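Local coordinates for protein TBC1 domain family member 22A (Homo sapiens, PDB 2QFZ) that may act as a GTPase-activating protein for Rab family GTPases through its helical TBC domain, forms homodimers and binds 14-3-3 proteins, at residues His232-Gln237 / Lys294-Glu299; Lys83-Phe88 / Glu131-Ile136; Asp27-Leu32 / Arg44-Ser49; Ser278-Tyr283 / Ala327-Leu332. One frame throughout, in Å; residues are numbered along the deposited sequence. Where two conformers were deposited one is given.

Contact 1: His232-Gln237 / Lys294-Glu299; sequences HRHLDQ and KEILEE
NE2 of His234 points into the C-terminal turn of helix 293-298, where two backbone carbonyls close in on it. It donates a weak hydrogen bond to Glu299 O at 2.7 Å, bent to 129° at the hydrogen. Glu299 O sits at the edge of the imidazole, near its plane. Ile296 O is as close to NE2, but the angle there is too poor for a hydrogen bond, and that carbonyl stands oblique to the ring. It also accepts the backbone N-H of Glu299, 3.1 Å from Glu299 N to Ile296 O, a bond within the last turn of that segment. The weak bond to Glu299 O would probably limit rotation of the imidazole. The ring is sent across the gap because CG lies anti to the backbone N (chi1 -178°). One of its faces then rests on the backbone of Leu297, whose CA stands over the ring centre, almost on the normal, as a CH-pi contact. Helices 229-237 and 293-298 belong to the all-helical Rab-GAP TBC fold; the axes of their segments 232-237 and 294-298 run at 35° to each other, 9.9 Å apart at closest approach. Apolar groups flank the histidine. Leu297 CD2 packs on His234 CB at 3.7 Å, and CG2 of Ile296 meets His234 CD2 at 3.6 Å. Leu235 CD2 reaches the same Ile296 CG2 methyl more loosely, at 4.4 Å. Leu309 of helix 302-309 touches both Leu235 and Ile296, while the rings of His238 and His234 meet.

Contact 2: Lys83-Phe88 / Glu131-Ile136; sequences KEYFAF and ERILFI
Two long helices of the all-helical TBC domain, 74-91 and 124-140, pack nearly at right angles here: the axes of segments 83-88 and 131-136 lie 11.6 Å apart at closest approach, 85° to each other, a gap bridged by aromatic side chains. Tyr85 does most of the bridging. Its CG lies anti to the backbone N (chi1 176°), and the ring extends across to the other helix, where Tyr85 OH rests on Ile133 CG1 at 3.6 Å, the isoleucine lying crosswise to the tyrosine. Farther back along the ring, Tyr85 CE1 touches Ile136 CD1 at 3.8 Å. The hydroxyl finds its polar partner on a third helix: Tyr85 OH is hydrogen-bonded to one carboxylate oxygen of Glu188, while the other oxygen forms a salt bridge with Arg132. A phenylalanine at Tyr85 would probably keep the packing on Ile136 but leave that Glu188 oxygen without its hydroxyl mate. Tyr192, also on helix 181-200, meets the Tyr85 ring and touches Ile136. Phe88, whose ring makes a cation-pi contact with Arg140, takes the other branch of Ile136: CG2 of Ile136 lies obliquely to the ring, 3.9 Å from Phe88 CD2.

Contact 3: Asp27-Leu32 / Arg44-Ser49; sequences DKFKQL and RRLSWS
Apolar packing around Leu46 carries most of this contact between helices 25-34 and 40-47. The leucine side chain pushes toward helix 25-34 with CG anti to the carbonyl carbon (chi1 -83°), and its CD1 methyl is shared by three residues. Leu46 CD1 lies 4.0 Å from Leu32 CD1. The aliphatic base of Lys28 touches the same methyl, CB being 4.0 Å from Leu46 CD1, with the lysine chain running roughly perpendicular to the leucine. The third partner is the Phe29 ring: Leu46 CD1 stands 4.3 Å above one face, displaced toward the rim. Phe29 and Leu46 run alongside each other, pointing opposite ways, which brings Phe29 CZ within 3.9 Å of Leu46 CB.

Two polar atoms approach the Phe29 ring. Ser47 OG sits at the ring edge, in its plane, 3.6 Å from Phe29 CE1, and its own hydrogen bond is to Leu43 O, one turn earlier in the helix. Leu46 O approaches Phe29 CZ at 3.8 Å and has a weak hydrogen bond with Arg25. No hydrogen bond joins the two segments.

Together they form a helical hairpin near the N-terminus of the modelled chain. Leu43 extends the apolar patch beside Phe29 and Leu32, while Pro52 and Val55, and Thr59 of helix 56-63, pack on Phe29; Thr59 and Leu63 of that helix also touch Ser47.

Contact 4: Ser278-Tyr283 / Ala327-Leu332; sequences SHFHLY and AEAYRL
Tyr283 and Ala329 meet backbone to backbone, Ala329 CB lying 3.6 Å from Tyr283 O while Tyr283 CB rests on Ala329 O at the same distance. Their CA atoms are 4.8 Å apart, and the axes of segments 278-283 and 327-332 approach to 9.1 Å at 104° to each other. The small side chain of Ala329 is consistent with so close an approach.

Aromatic side chains pack around this crossing. Phe280, with CG anti to its N (chi1 -161°), drives CZ against Ala329 CB at 3.8 Å. The backbone N of Tyr330 lies at the edge of the Phe280 ring, and Phe280 CZ in turn meets the edge of the Tyr330 ring. A serine in place of Phe280 is likely to open a gap beside Ala329 and leave the Tyr330 ring without this neighbour. Tyr283 CD1 reaches the backbone of Leu332, 3.9 Å from Leu332 C.

Charge pairing stays within helix 319-335: Arg331 grips Glu328 OE1 side-on with NE and NH2, the carboxylate oxygen lying in the guanidinium plane.

With no hydrogen bond or salt bridge between the segments, their cohesion probably rests on close apolar fit and van der Waals contact with the backbone.

Along the chain, contacts 3 and 2 each close before the next begins, whereas contacts 1 and 4 interleave, helix 276-291 of contact 4 leading directly into helix 293-298 of contact 1. Contacts 1 and 2 lie on opposite sides of the chain's centre, their centres 46 Å apart; contact 4 is on the same side as contact 1, 21 Å from it between centres. Contacts 3 and 4, also 21 Å apart between centres, touch directly: Trp48 CZ2 packs 3.6 Å from Tyr330 CD1, the rings edge-to-face, and also reaches Phe280. The N-terminal helical hairpin is thereby joined to the final helix, 319-335, linking the start and end of the modelled, largely helical chain.

Contact 1: His232-Gln237 / Lys294-Glu299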
# COMPACT_ATOMS: atom_id res chain seq x y z
N HIS A 232 21.40 -5.49 -14.28
CA HIS A 232 22.28 -5.50 -13.09
C HIS A 232 23.70 -4.90 -13.27
O HIS A 232 24.15 -4.12 -12.42
CB HIS A 232 22.40 -6.93 -12.56
CG HIS A 232 23.24 -7.04 -11.33
ND1 HIS A 232 22.90 -6.44 -10.14
CD2 HIS A 232 24.42 -7.66 -11.12
CE1 HIS A 232 23.83 -6.71 -9.24
NE2 HIS A 232 24.76 -7.45 -9.80
N ARG A 233 24.37 -5.26 -14.38
CA ARG A 233 25.71 -4.80 -14.70
C ARG A 233 25.76 -3.39 -15.25
O ARG A 233 26.71 -2.66 -14.98
CB ARG A 233 26.38 -5.75 -15.70
CG ARG A 233 26.49 -7.15 -15.20
CD ARG A 233 27.39 -8.01 -16.05
NE ARG A 233 27.56 -9.31 -15.43
CZ ARG A 233 28.33 -10.29 -15.89
NH1 ARG A 233 29.04 -10.14 -17.01
NH2 ARG A 233 28.40 -11.45 -15.21
N HIS A 234 24.75 -3.01 -16.02
CA HIS A 234 24.64 -1.64 -16.46
C HIS A 234 24.51 -0.69 -15.23
O HIS A 234 25.13 0.40 -15.19
CB HIS A 234 23.46 -1.53 -17.43
CG HIS A 234 23.25 -0.17 -18.01
ND1 HIS A 234 23.90 0.27 -19.15
CD2 HIS A 234 22.44 0.84 -17.62
CE1 HIS A 234 23.50 1.49 -19.42
NE2 HIS A 234 22.62 1.87 -18.51
N LEU A 235 23.73 -1.07 -14.22
CA LEU A 235 23.59 -0.20 -13.02
C LEU A 235 24.97 -0.07 -12.37
O LEU A 235 25.38 1.02 -12.01
CB LEU A 235 22.56 -0.73 -12.02
CG LEU A 235 21.12 -0.70 -12.53
CD1 LEU A 235 20.20 -1.39 -11.57
CD2 LEU A 235 20.63 0.69 -12.81
N ASP A 236 25.68 -1.19 -12.24
CA ASP A 236 27.05 -1.22 -11.67
C ASP A 236 28.02 -0.42 -12.50
O ASP A 236 28.79 0.39 -11.98
CB ASP A 236 27.53 -2.68 -11.59
CG ASP A 236 28.92 -2.85 -10.89
OD1 ASP A 236 29.10 -2.36 -9.76
OD2 ASP A 236 29.83 -3.51 -11.47
N GLN A 237 28.00 -0.66 -13.81
CA GLN A 237 28.83 0.09 -14.77
C GLN A 237 28.66 1.61 -14.58
O GLN A 237 29.60 2.36 -14.65
CB GLN A 237 28.48 -0.38 -16.20
CG GLN A 237 29.41 0.11 -17.32
CD GLN A 237 30.87 -0.31 -17.11
OE1 GLN A 237 31.16 -1.42 -16.65
NE2 GLN A 237 31.79 0.58 -17.44
N LYS A 294 14.91 -1.36 -21.56
CA LYS A 294 15.34 -0.70 -22.81
C LYS A 294 15.84 0.72 -22.57
O LYS A 294 16.94 1.07 -22.96
CB LYS A 294 14.16 -0.67 -23.82
CG LYS A 294 14.36 0.22 -25.09
N GLU A 295 15.01 1.53 -21.92
CA GLU A 295 15.41 2.87 -21.52
C GLU A 295 16.60 2.93 -20.51
O GLU A 295 17.37 3.87 -20.55
CB GLU A 295 14.21 3.63 -20.96
CG GLU A 295 13.09 3.88 -21.96
CD GLU A 295 11.95 2.86 -21.94
OE1 GLU A 295 12.20 1.64 -21.75
OE2 GLU A 295 10.78 3.30 -22.12
N ILE A 296 16.72 1.95 -19.60
CA ILE A 296 17.85 1.83 -18.67
C ILE A 296 19.17 1.58 -19.40
O ILE A 296 20.14 2.29 -19.21
CB ILE A 296 17.64 0.65 -17.63
CG1 ILE A 296 16.59 1.00 -16.59
CG2 ILE A 296 18.96 0.28 -16.89
CD1 ILE A 296 16.12 -0.21 -15.73
N LEU A 297 19.19 0.56 -20.23
CA LEU A 297 20.35 0.17 -21.00
C LEU A 297 20.83 1.19 -22.08
O LEU A 297 22.00 1.16 -22.47
CB LEU A 297 20.08 -1.18 -21.64
CG LEU A 297 19.95 -2.36 -20.64
CD1 LEU A 297 19.25 -3.58 -21.31
CD2 LEU A 297 21.29 -2.75 -20.11
N GLU A 298 19.93 2.07 -22.51
CA GLU A 298 20.25 3.15 -23.43
C GLU A 298 20.79 4.38 -22.70
O GLU A 298 21.45 5.24 -23.31
CB GLU A 298 19.00 3.59 -24.19
N GLU A 299 20.50 4.48 -21.40
CA GLU A 299 20.95 5.59 -20.59
C GLU A 299 22.37 5.35 -20.06
O GLU A 299 22.61 4.38 -19.36
CB GLU A 299 19.98 5.82 -19.42
CG GLU A 299 20.28 7.03 -18.61
CD GLU A 299 20.31 8.27 -19.45
OE1 GLU A 299 19.22 8.79 -19.77
OE2 GLU A 299 21.43 8.73 -19.79

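Contact 2: Lys83-Phe88 / Glu131-Ile136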
# COMPACT_ATOMS: atom_id res chain seq x y z
N LYS A 83 -15.18 1.18 18.39
CA LYS A 83 -15.17 1.75 19.74
C LYS A 83 -13.79 1.69 20.38
O LYS A 83 -13.41 2.59 21.09
CB LYS A 83 -16.17 1.01 20.65
CG LYS A 83 -17.60 1.32 20.29
CD LYS A 83 -18.58 0.72 21.27
CE LYS A 83 -19.99 1.01 20.83
NZ LYS A 83 -20.20 2.48 20.61
N GLU A 84 -13.03 0.63 20.13
CA GLU A 84 -11.68 0.52 20.72
C GLU A 84 -10.78 1.66 20.22
O GLU A 84 -9.99 2.23 20.99
CB GLU A 84 -11.08 -0.86 20.42
CG GLU A 84 -9.67 -1.05 20.90
N TYR A 85 -10.91 2.02 18.93
CA TYR A 85 -10.13 3.08 18.35
C TYR A 85 -10.57 4.42 18.92
O TYR A 85 -9.76 5.26 19.23
CB TYR A 85 -10.28 3.09 16.82
CG TYR A 85 -9.54 4.26 16.17
CD1 TYR A 85 -8.16 4.27 16.08
CD2 TYR A 85 -10.23 5.36 15.67
CE1 TYR A 85 -7.48 5.35 15.52
CE2 TYR A 85 -9.55 6.44 15.07
CZ TYR A 85 -8.16 6.42 15.01
OH TYR A 85 -7.45 7.49 14.43
N PHE A 86 -11.87 4.64 19.02
CA PHE A 86 -12.39 5.88 19.61
C PHE A 86 -11.93 6.08 21.05
O PHE A 86 -11.70 7.21 21.47
CB PHE A 86 -13.90 5.87 19.58
CG PHE A 86 -14.48 5.70 18.21
CD1 PHE A 86 -13.80 6.12 17.07
CD2 PHE A 86 -15.76 5.18 18.08
CE1 PHE A 86 -14.38 5.98 15.79
CE2 PHE A 86 -16.36 5.07 16.81
CZ PHE A 86 -15.64 5.46 15.66
N ALA A 87 -11.80 4.97 21.79
CA ALA A 87 -11.13 5.01 23.09
C ALA A 87 -9.66 5.45 23.01
O ALA A 87 -9.17 6.09 23.92
CB ALA A 87 -11.23 3.62 23.81
N PHE A 88 -8.95 5.09 21.93
CA PHE A 88 -7.58 5.59 21.78
C PHE A 88 -7.61 7.10 21.61
O PHE A 88 -6.81 7.77 22.21
CB PHE A 88 -6.81 4.99 20.58
CG PHE A 88 -6.63 3.52 20.62
CD1 PHE A 88 -6.77 2.79 21.80
CD2 PHE A 88 -6.27 2.84 19.44
CE1 PHE A 88 -6.60 1.41 21.79
CE2 PHE A 88 -6.09 1.49 19.41
CZ PHE A 88 -6.24 0.75 20.59
N GLU A 131 -3.37 12.91 10.22
CA GLU A 131 -2.47 13.19 11.38
C GLU A 131 -2.81 12.40 12.63
O GLU A 131 -1.92 11.91 13.36
CB GLU A 131 -2.50 14.71 11.75
CG GLU A 131 -1.82 15.59 10.73
CD GLU A 131 -1.94 17.08 11.00
OE1 GLU A 131 -2.47 17.46 12.07
OE2 GLU A 131 -1.50 17.88 10.12
N ARG A 132 -4.11 12.29 12.89
CA ARG A 132 -4.57 11.57 14.06
C ARG A 132 -4.32 10.08 13.97
O ARG A 132 -3.85 9.46 14.93
CB ARG A 132 -6.05 11.86 14.30
CG ARG A 132 -6.49 11.45 15.67
CD ARG A 132 -7.77 12.12 16.04
NE ARG A 132 -8.72 12.12 14.93
CZ ARG A 132 -9.83 12.82 14.88
NH1 ARG A 132 -10.21 13.60 15.91
NH2 ARG A 132 -10.61 12.71 13.80
N ILE A 133 -4.64 9.47 12.82
CA ILE A 133 -4.33 8.02 12.60
C ILE A 133 -2.83 7.75 12.78
O ILE A 133 -2.42 6.81 13.48
CB ILE A 133 -4.75 7.54 11.17
CG1 ILE A 133 -6.27 7.42 11.05
CG2 ILE A 133 -4.10 6.16 10.82
CD1 ILE A 133 -6.76 7.25 9.58
N LEU A 134 -2.01 8.61 12.15
CA LEU A 134 -0.55 8.44 12.15
C LEU A 134 0.05 8.71 13.55
O LEU A 134 0.87 7.94 14.05
CB LEU A 134 0.09 9.33 11.04
CG LEU A 134 -0.14 8.82 9.61
CD1 LEU A 134 0.18 9.87 8.58
CD2 LEU A 134 0.67 7.54 9.40
N PHE A 135 -0.44 9.73 14.22
CA PHE A 135 -0.02 10.01 15.62
C PHE A 135 -0.38 8.85 16.60
O PHE A 135 0.46 8.42 17.43
CB PHE A 135 -0.62 11.35 16.09
CG PHE A 135 -0.19 11.77 17.47
CD1 PHE A 135 0.97 12.50 17.65
CD2 PHE A 135 -0.94 11.45 18.58
CE1 PHE A 135 1.39 12.88 18.93
CE2 PHE A 135 -0.52 11.82 19.87
CZ PHE A 135 0.65 12.54 20.03
N ILE A 136 -1.60 8.32 16.49
CA ILE A 136 -2.00 7.18 17.35
C ILE A 136 -1.19 5.91 17.05
O ILE A 136 -0.70 5.23 17.97
CB ILE A 136 -3.53 6.91 17.26
CG1 ILE A 136 -4.30 8.00 18.04
CG2 ILE A 136 -3.93 5.54 17.81
CD1 ILE A 136 -5.82 7.95 17.81

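Contact 3: Asp27-Leu32 / Arg44-Ser49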
# COMPACT_ATOMS: atom_id res chain seq x y z
N ASP A 27 -21.36 -10.42 -9.33
CA ASP A 27 -22.26 -11.42 -8.73
C ASP A 27 -21.52 -12.58 -8.02
O ASP A 27 -22.01 -13.10 -7.06
CB ASP A 27 -23.22 -11.99 -9.80
N LYS A 28 -20.34 -12.95 -8.48
CA LYS A 28 -19.54 -13.99 -7.79
C LYS A 28 -18.95 -13.48 -6.46
O LYS A 28 -19.03 -14.15 -5.45
CB LYS A 28 -18.42 -14.50 -8.71
CG LYS A 28 -18.32 -16.02 -8.82
CD LYS A 28 -18.24 -16.49 -10.28
CE LYS A 28 -17.01 -15.96 -11.02
NZ LYS A 28 -17.24 -15.93 -12.50
N PHE A 29 -18.36 -12.28 -6.48
CA PHE A 29 -17.89 -11.62 -5.25
C PHE A 29 -19.02 -11.47 -4.23
O PHE A 29 -18.88 -11.87 -3.06
CB PHE A 29 -17.33 -10.22 -5.57
CG PHE A 29 -15.93 -10.24 -6.02
CD1 PHE A 29 -14.89 -10.21 -5.09
CD2 PHE A 29 -15.63 -10.37 -7.36
CE1 PHE A 29 -13.58 -10.25 -5.52
CE2 PHE A 29 -14.30 -10.43 -7.78
CZ PHE A 29 -13.29 -10.35 -6.87
N LYS A 30 -20.15 -10.95 -4.68
CA LYS A 30 -21.29 -10.69 -3.78
C LYS A 30 -21.79 -11.98 -3.15
O LYS A 30 -22.13 -12.01 -1.98
CB LYS A 30 -22.41 -9.98 -4.52
CG LYS A 30 -22.09 -8.56 -4.85
CD LYS A 30 -23.26 -7.84 -5.55
N GLN A 31 -21.80 -13.06 -3.94
CA GLN A 31 -22.24 -14.34 -3.44
C GLN A 31 -21.29 -14.88 -2.39
O GLN A 31 -21.75 -15.36 -1.35
CB GLN A 31 -22.42 -15.34 -4.57
CG GLN A 31 -23.52 -16.33 -4.27
CD GLN A 31 -23.68 -17.38 -5.33
OE1 GLN A 31 -23.42 -17.14 -6.51
NE2 GLN A 31 -24.14 -18.57 -4.92
N LEU A 32 -19.97 -14.79 -2.63
CA LEU A 32 -18.96 -15.15 -1.59
C LEU A 32 -19.12 -14.32 -0.32
O LEU A 32 -19.15 -14.87 0.76
CB LEU A 32 -17.51 -15.00 -2.07
CG LEU A 32 -16.89 -16.19 -2.80
CD1 LEU A 32 -15.58 -15.77 -3.46
CD2 LEU A 32 -16.66 -17.31 -1.82
N ARG A 44 -9.73 -14.87 -2.10
CA ARG A 44 -8.32 -14.57 -2.50
C ARG A 44 -8.01 -14.91 -3.92
O ARG A 44 -7.41 -14.09 -4.62
CB ARG A 44 -7.31 -15.33 -1.64
CG ARG A 44 -7.17 -14.79 -0.29
CD ARG A 44 -6.10 -15.48 0.49
NE ARG A 44 -6.32 -15.23 1.90
CZ ARG A 44 -6.90 -16.08 2.75
NH1 ARG A 44 -7.27 -17.29 2.34
NH2 ARG A 44 -7.07 -15.73 4.02
N ARG A 45 -8.39 -16.12 -4.35
CA ARG A 45 -8.19 -16.54 -5.75
C ARG A 45 -8.94 -15.63 -6.73
O ARG A 45 -8.46 -15.38 -7.84
CB ARG A 45 -8.60 -18.01 -5.93
CG ARG A 45 -8.72 -18.45 -7.36
N LEU A 46 -10.12 -15.13 -6.34
CA LEU A 46 -10.84 -14.21 -7.23
C LEU A 46 -10.23 -12.79 -7.19
O LEU A 46 -10.16 -12.13 -8.19
CB LEU A 46 -12.32 -14.11 -6.87
CG LEU A 46 -13.28 -15.17 -7.39
CD1 LEU A 46 -14.70 -14.65 -7.21
CD2 LEU A 46 -13.03 -15.52 -8.83
N SER A 47 -9.82 -12.36 -6.01
CA SER A 47 -9.31 -10.99 -5.80
C SER A 47 -7.95 -10.73 -6.50
O SER A 47 -7.56 -9.56 -6.78
CB SER A 47 -9.19 -10.75 -4.29
OG SER A 47 -10.48 -10.76 -3.68
N TRP A 48 -7.23 -11.82 -6.81
CA TRP A 48 -5.87 -11.74 -7.38
C TRP A 48 -5.95 -10.96 -8.66
O TRP A 48 -5.10 -10.15 -8.93
CB TRP A 48 -5.27 -13.13 -7.61
CG TRP A 48 -3.75 -13.16 -7.75
CD1 TRP A 48 -2.84 -13.49 -6.78
CD2 TRP A 48 -2.98 -12.82 -8.91
NE1 TRP A 48 -1.58 -13.38 -7.27
CE2 TRP A 48 -1.63 -12.98 -8.57
CE3 TRP A 48 -3.31 -12.38 -10.19
CZ2 TRP A 48 -0.59 -12.72 -9.48
CZ3 TRP A 48 -2.25 -12.14 -11.11
CH2 TRP A 48 -0.92 -12.30 -10.73
N SER A 49 -7.00 -11.19 -9.43
CA SER A 49 -7.16 -10.59 -10.73
C SER A 49 -7.85 -9.24 -10.66
O SER A 49 -8.23 -8.70 -11.69
CB SER A 49 -7.89 -11.58 -11.65
OG SER A 49 -7.22 -12.86 -11.70

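Contact 4: Ser278-Tyr283 / Ala327-Leu332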
# COMPACT_ATOMS: atom_id res chain seq x y z
N SER A 278 4.98 -8.10 2.01
CA SER A 278 6.23 -8.45 2.57
C SER A 278 7.14 -9.09 1.52
O SER A 278 8.23 -8.62 1.29
CB SER A 278 5.96 -9.43 3.72
OG SER A 278 7.15 -9.80 4.32
N HIS A 279 6.64 -10.13 0.87
CA HIS A 279 7.44 -11.04 0.04
C HIS A 279 7.11 -10.81 -1.44
O HIS A 279 8.00 -10.48 -2.23
CB HIS A 279 7.13 -12.48 0.48
CG HIS A 279 7.81 -13.55 -0.33
ND1 HIS A 279 7.11 -14.53 -1.01
CD2 HIS A 279 9.13 -13.83 -0.52
CE1 HIS A 279 7.97 -15.35 -1.60
NE2 HIS A 279 9.20 -14.95 -1.32
N PHE A 280 5.84 -10.94 -1.82
CA PHE A 280 5.46 -10.70 -3.23
C PHE A 280 5.91 -9.32 -3.75
O PHE A 280 6.30 -9.23 -4.90
CB PHE A 280 3.98 -10.90 -3.48
CG PHE A 280 3.63 -11.10 -4.93
CD1 PHE A 280 4.31 -12.04 -5.71
CD2 PHE A 280 2.65 -10.33 -5.53
CE1 PHE A 280 4.02 -12.21 -7.06
CE2 PHE A 280 2.32 -10.52 -6.89
CZ PHE A 280 3.00 -11.47 -7.63
N HIS A 281 5.84 -8.29 -2.90
CA HIS A 281 6.33 -6.96 -3.23
C HIS A 281 7.71 -6.94 -3.86
O HIS A 281 7.96 -6.17 -4.81
CB HIS A 281 6.28 -6.00 -2.01
CG HIS A 281 6.68 -4.59 -2.33
ND1 HIS A 281 5.95 -3.80 -3.19
CD2 HIS A 281 7.73 -3.84 -1.92
CE1 HIS A 281 6.57 -2.64 -3.35
NE2 HIS A 281 7.64 -2.63 -2.58
N LEU A 282 8.64 -7.74 -3.33
CA LEU A 282 9.98 -7.86 -3.92
C LEU A 282 9.96 -8.17 -5.42
O LEU A 282 10.66 -7.57 -6.18
CB LEU A 282 10.77 -8.96 -3.22
CG LEU A 282 11.06 -8.87 -1.73
CD1 LEU A 282 12.34 -9.63 -1.43
CD2 LEU A 282 11.18 -7.43 -1.25
N TYR A 283 9.13 -9.13 -5.81
CA TYR A 283 9.02 -9.58 -7.21
C TYR A 283 8.36 -8.55 -8.08
O TYR A 283 8.66 -8.51 -9.24
CB TYR A 283 8.23 -10.89 -7.29
CG TYR A 283 8.94 -11.97 -6.58
CD1 TYR A 283 10.01 -12.66 -7.18
CD2 TYR A 283 8.61 -12.28 -5.28
CE1 TYR A 283 10.72 -13.66 -6.46
CE2 TYR A 283 9.31 -13.28 -4.58
CZ TYR A 283 10.35 -13.95 -5.18
OH TYR A 283 10.99 -14.94 -4.47
N ALA A 327 1.58 -10.03 -13.61
CA ALA A 327 1.77 -11.29 -14.33
C ALA A 327 3.26 -11.63 -14.45
O ALA A 327 3.67 -12.76 -14.20
CB ALA A 327 1.05 -11.27 -15.74
N GLU A 328 4.07 -10.63 -14.78
CA GLU A 328 5.54 -10.71 -14.75
C GLU A 328 6.14 -11.02 -13.37
O GLU A 328 6.96 -11.92 -13.24
CB GLU A 328 6.13 -9.40 -15.31
CG GLU A 328 5.81 -9.27 -16.79
CD GLU A 328 6.05 -10.62 -17.48
OE1 GLU A 328 7.25 -11.01 -17.57
OE2 GLU A 328 5.06 -11.31 -17.85
N ALA A 329 5.69 -10.30 -12.36
CA ALA A 329 6.10 -10.57 -10.94
C ALA A 329 5.86 -12.02 -10.58
O ALA A 329 6.73 -12.68 -9.97
CB ALA A 329 5.32 -9.66 -10.01
N TYR A 330 4.70 -12.51 -10.97
CA TYR A 330 4.29 -13.87 -10.70
C TYR A 330 5.22 -14.88 -11.38
O TYR A 330 5.63 -15.86 -10.75
CB TYR A 330 2.81 -14.09 -11.09
CG TYR A 330 2.21 -15.30 -10.39
CD1 TYR A 330 1.88 -15.25 -9.04
CD2 TYR A 330 2.02 -16.51 -11.08
CE1 TYR A 330 1.33 -16.35 -8.39
CE2 TYR A 330 1.49 -17.63 -10.43
CZ TYR A 330 1.16 -17.54 -9.08
OH TYR A 330 0.64 -18.64 -8.42
N ARG A 331 5.57 -14.63 -12.63
CA ARG A 331 6.52 -15.46 -13.35
C ARG A 331 7.91 -15.46 -12.66
O ARG A 331 8.48 -16.53 -12.40
CB ARG A 331 6.66 -14.99 -14.79
CG ARG A 331 7.60 -15.83 -15.64
CD ARG A 331 7.79 -15.30 -17.07
NE ARG A 331 8.42 -14.00 -17.14
CZ ARG A 331 9.73 -13.71 -16.94
NH1 ARG A 331 10.62 -14.65 -16.64
NH2 ARG A 331 10.16 -12.44 -17.03
N LEU A 332 8.43 -14.26 -12.36
CA LEU A 332 9.73 -14.11 -11.70
C LEU A 332 9.79 -14.86 -10.39
O LEU A 332 10.83 -15.40 -10.04
CB LEU A 332 10.10 -12.65 -11.46
CG LEU A 332 10.21 -11.74 -12.67
CD1 LEU A 332 10.51 -10.32 -12.20
CD2 LEU A 332 11.29 -12.27 -13.61